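Local coordinates for uncharacterized protein (Bacillus thuringiensis serovar kurstaki, PDB 4XE7), which is probably a bacterial actin-like ParM ATPase that polymerises into filaments which segregate plasmid DNA, captured here without bound nucleotide, at residues A[243-246]-A[251-254]; A[270-275]-A[295-300]. All coordinates share one frame; numbering follows the deposited sequence.

Contact 1 of 2, residues A[243-246]-A[251-254]; sequences DNAF and ELNK
Phe246 and Asn253 meet close to the turn of a β-hairpin, where backbone and side chains illustrate how two antiparallel strands are joined. The backbone N of Asn253 donates to Phe246 O at 2.8 Å, and the N-H points almost straight at the oxygen (174°). The same oxygen lies 3.6 Å from Leu252 CA, whose C-H adds a softer contact. On one face of the hairpin the phenylalanine ring swings back beside its own carbonyl, with CG opposite the backbone N (chi1 179°). This brings one flank of the ring, at CD2, to 3.9 Å from Asn253 CB. The carboxamide beyond that methylene passes the ring at a slant, its plane tilted 32° from the aromatic one, and ND2 stays 4.1 Å from CD2. The amide oxygen is engaged elsewhere: OD1 accepts from the backbone N of Leu256, which fixes the rotation of the carboxamide. On the other face, Leu252 sends CD1 back over the neighbouring strand. This methyl rests 4.0 Å from Ala245 CB and 3.6 Å from Phe246 O.

Strands 242-248 and 251-260 form this hairpin at one border of a five-stranded mixed sheet, in what is probably an actin-type nucleotide-binding domain. Strand 251-260 is interrupted, and Ser257 bridges the irregularity, its hydroxyl bonding to both Phe246 N and Asn253 O. Beneath the sheet, Phe358 and Thr362 of helix 337-362 pack against the Phe246 ring.

Chemically, then, one nearly linear hydrogen bond ties these two segments, and the strands are paired further along by the backbone bond between Asn244 and Thr258. The flanking contacts are apolar or weak; the buried aromatic ring packs against helix 337-362 as well as against Asn253, whose polar end serves its own strand.

Contact 2 of 2, residues A[270-275]-A[295-300]; sequences EILKNI and SPFKTR
Leu272 and Phe297 make the closest approach between a helix and the loop running alongside it. The contact is carried by apolar groups, and no hydrogen bond spans the two segments. Leu272 CD2 lies 3.7 Å from Phe297 CD2 and 4.1 Å from Phe297 CB, so the methyl sits against one ortho carbon of the ring, near the ring's attachment to CB; the two side chains cross at about a right angle. One helical turn on, Ile275 divides its branches between two loop residues. Its CG2, held opposite the backbone N, reaches Pro296 CG at 3.9 Å, whereas CD1 at the end of the other branch comes more loosely to Phe297 CE2 at 4.4 Å.

Helix 265-279 thus presents an i, i+3 pair of aliphatic residues to a loop that leads into helix 300-317, in a mostly helical region that probably corresponds to the outer subdomain on the second half of an actin-like fold. Phe303 from helix 300-317 also touches Leu272, Ile339 from helix 337-362 backs Ile275, and Val327 meets both Pro296 and Phe297.

Polar interactions lie at the end of the loop. Thr299 is the N-cap of helix 300-317, its OG1 accepting from the backbone N of Asp302; the Asp302 carboxylate in turn accepts from Lys298 N. Arg300, the first residue of that helix, turns NE to Asp269 in a salt bridge to helix 265-279.

Contact 1 closes before contact 2 opens: the hairpin strand 251-260 is followed directly by helix 265-279, which supplies the first segment of contact 2. Their centres nevertheless stand 34 Å apart, with about 16 Å between nearest atoms, so the two do not touch. Contact 1 belongs to the five-stranded sheet, contact 2 to the helical region growing out of it. Helix 337-362 packs against both sites, through Phe358 and Thr362 at residues 243-246 and through Ile339 at residues 270-275. One long helix therefore spans from the sheet to the outlying helices, consistent with an actin-like division into a core subdomain and a smaller one inserted in it.

Contact 1 of 2, residues A[243-246]-A[251-254]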
# COMPACT_ATOMS: atom_id res chain seq x y z
N ASP A 243 14.18 2.73 -4.93
CA ASP A 243 14.30 1.62 -5.88
C ASP A 243 14.20 2.12 -7.34
O ASP A 243 13.16 2.63 -7.77
CB ASP A 243 13.21 0.59 -5.58
CG ASP A 243 13.33 -0.67 -6.43
OD1 ASP A 243 14.19 -1.52 -6.11
OD2 ASP A 243 12.55 -0.80 -7.40
N ASN A 244 15.29 2.01 -8.09
CA ASN A 244 15.27 2.48 -9.48
C ASN A 244 15.10 1.30 -10.43
O ASN A 244 16.05 0.61 -10.73
CB ASN A 244 16.55 3.25 -9.81
CG ASN A 244 16.86 4.31 -8.77
OD1 ASN A 244 17.73 4.13 -7.91
ND2 ASN A 244 16.14 5.42 -8.83
N ALA A 245 13.86 1.08 -10.86
CA ALA A 245 13.54 -0.05 -11.73
C ALA A 245 13.43 0.39 -13.18
O ALA A 245 12.86 1.44 -13.47
CB ALA A 245 12.22 -0.72 -11.27
N PHE A 246 13.97 -0.42 -14.09
CA PHE A 246 13.85 -0.12 -15.51
C PHE A 246 13.19 -1.27 -16.25
O PHE A 246 13.63 -2.42 -16.17
CB PHE A 246 15.21 0.20 -16.11
CG PHE A 246 15.17 0.49 -17.59
CD1 PHE A 246 14.28 1.40 -18.11
CD2 PHE A 246 16.07 -0.13 -18.44
CE1 PHE A 246 14.27 1.68 -19.46
CE2 PHE A 246 16.07 0.14 -19.80
CZ PHE A 246 15.16 1.05 -20.30
N GLU A 251 9.56 -6.23 -19.52
CA GLU A 251 10.38 -6.99 -18.58
C GLU A 251 11.28 -6.07 -17.76
O GLU A 251 11.80 -5.08 -18.28
CB GLU A 251 11.27 -8.01 -19.30
CG GLU A 251 10.56 -9.16 -19.99
CD GLU A 251 11.55 -10.08 -20.69
OE1 GLU A 251 12.49 -10.57 -20.01
OE2 GLU A 251 11.40 -10.31 -21.90
N LEU A 252 11.49 -6.43 -16.50
CA LEU A 252 12.47 -5.75 -15.68
C LEU A 252 13.89 -6.02 -16.17
O LEU A 252 14.26 -7.17 -16.34
CB LEU A 252 12.34 -6.18 -14.22
CG LEU A 252 13.41 -5.63 -13.28
CD1 LEU A 252 13.15 -4.16 -13.04
CD2 LEU A 252 13.42 -6.41 -11.97
N ASN A 253 14.67 -4.97 -16.41
CA ASN A 253 16.10 -5.09 -16.72
C ASN A 253 16.91 -5.16 -15.42
O ASN A 253 17.14 -4.15 -14.76
CB ASN A 253 16.56 -3.91 -17.59
CG ASN A 253 18.01 -4.03 -18.05
OD1 ASN A 253 18.88 -4.54 -17.33
ND2 ASN A 253 18.29 -3.53 -19.25
N LYS A 254 17.37 -6.36 -15.06
CA LYS A 254 18.06 -6.55 -13.78
C LYS A 254 19.42 -5.86 -13.72
O LYS A 254 19.84 -5.39 -12.66
CB LYS A 254 18.22 -8.04 -13.48
CG LYS A 254 16.91 -8.78 -13.31
CD LYS A 254 17.14 -10.25 -13.00
CE LYS A 254 15.82 -10.96 -12.77
NZ LYS A 254 14.85 -10.06 -12.08

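Contact 2 of 2, residues A[270-275]-A[295-300]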
# COMPACT_ATOMS: atom_id res chain seq x y z
N GLU A 270 16.49 15.58 10.36
CA GLU A 270 17.14 16.88 10.45
C GLU A 270 16.11 17.98 10.63
O GLU A 270 16.31 18.91 11.44
CB GLU A 270 17.98 17.15 9.21
CG GLU A 270 18.78 18.43 9.28
CD GLU A 270 19.78 18.55 8.15
OE1 GLU A 270 19.63 17.83 7.14
OE2 GLU A 270 20.72 19.37 8.28
N ILE A 271 15.00 17.88 9.89
CA ILE A 271 13.89 18.82 10.06
C ILE A 271 13.34 18.78 11.49
O ILE A 271 13.14 19.83 12.12
CB ILE A 271 12.74 18.52 9.06
CG1 ILE A 271 13.12 19.00 7.66
CG2 ILE A 271 11.44 19.21 9.49
CD1 ILE A 271 12.30 18.36 6.57
N LEU A 272 13.10 17.59 12.01
CA LEU A 272 12.56 17.47 13.37
C LEU A 272 13.49 18.12 14.38
O LEU A 272 13.03 18.81 15.30
CB LEU A 272 12.32 15.99 13.73
CG LEU A 272 11.16 15.48 12.86
CD1 LEU A 272 10.98 14.00 12.99
CD2 LEU A 272 9.87 16.20 13.21
N LYS A 273 14.79 17.92 14.20
CA LYS A 273 15.77 18.55 15.09
C LYS A 273 15.71 20.07 15.06
O LYS A 273 15.70 20.73 16.11
CB LYS A 273 17.20 18.10 14.75
CG LYS A 273 18.25 19.05 15.34
CD LYS A 273 19.66 18.46 15.26
CE LYS A 273 20.48 19.13 14.18
NZ LYS A 273 19.96 18.81 12.82
N ASN A 274 15.70 20.62 13.84
CA ASN A 274 15.59 22.07 13.63
C ASN A 274 14.28 22.64 14.14
O ASN A 274 14.24 23.79 14.60
CB ASN A 274 15.75 22.43 12.15
CG ASN A 274 17.15 22.18 11.63
OD1 ASN A 274 18.11 22.27 12.39
ND2 ASN A 274 17.27 21.86 10.35
N ILE A 275 13.19 21.88 14.02
CA ILE A 275 11.90 22.33 14.54
C ILE A 275 11.96 22.51 16.07
O ILE A 275 11.49 23.52 16.61
CB ILE A 275 10.75 21.35 14.17
CG1 ILE A 275 10.38 21.56 12.70
CG2 ILE A 275 9.51 21.58 15.07
CD1 ILE A 275 9.28 20.68 12.19
N SER A 295 9.81 16.60 22.46
CA SER A 295 9.74 17.30 21.18
C SER A 295 8.32 17.20 20.62
O SER A 295 7.56 16.35 21.04
CB SER A 295 10.75 16.70 20.20
OG SER A 295 10.37 15.39 19.82
N PRO A 296 7.96 18.09 19.67
CA PRO A 296 6.54 18.14 19.30
C PRO A 296 6.00 16.97 18.47
O PRO A 296 4.77 16.88 18.36
CB PRO A 296 6.44 19.45 18.50
CG PRO A 296 7.84 19.77 18.07
CD PRO A 296 8.73 19.24 19.15
N PHE A 297 6.85 16.10 17.92
CA PHE A 297 6.36 14.96 17.13
C PHE A 297 6.88 13.64 17.68
O PHE A 297 7.98 13.58 18.19
CB PHE A 297 6.77 15.09 15.65
CG PHE A 297 6.11 16.23 14.96
CD1 PHE A 297 4.82 16.10 14.48
CD2 PHE A 297 6.74 17.44 14.86
CE1 PHE A 297 4.18 17.16 13.87
CE2 PHE A 297 6.12 18.50 14.25
CZ PHE A 297 4.83 18.36 13.76
N LYS A 298 6.07 12.59 17.55
CA LYS A 298 6.37 11.27 18.09
C LYS A 298 7.33 10.48 17.23
O LYS A 298 8.29 9.88 17.72
CB LYS A 298 5.08 10.47 18.25
CG LYS A 298 4.32 10.70 19.55
CD LYS A 298 5.25 11.06 20.70
CE LYS A 298 5.08 10.08 21.86
NZ LYS A 298 3.66 9.95 22.31
N THR A 299 7.05 10.47 15.93
CA THR A 299 7.76 9.64 14.96
C THR A 299 7.82 10.42 13.66
O THR A 299 7.18 11.47 13.54
CB THR A 299 7.05 8.30 14.70
OG1 THR A 299 5.77 8.56 14.11
CG2 THR A 299 6.86 7.49 15.99
N ARG A 300 8.56 9.89 12.68
CA ARG A 300 8.59 10.50 11.35
C ARG A 300 7.22 10.43 10.71
O ARG A 300 6.82 11.32 9.95
CB ARG A 300 9.61 9.81 10.45
CG ARG A 300 11.00 9.70 11.04
CD ARG A 300 11.93 8.96 10.08
NE ARG A 300 13.28 8.85 10.60
CZ ARG A 300 13.89 7.69 10.85
NH1 ARG A 300 13.28 6.54 10.61
NH2 ARG A 300 15.13 7.69 11.32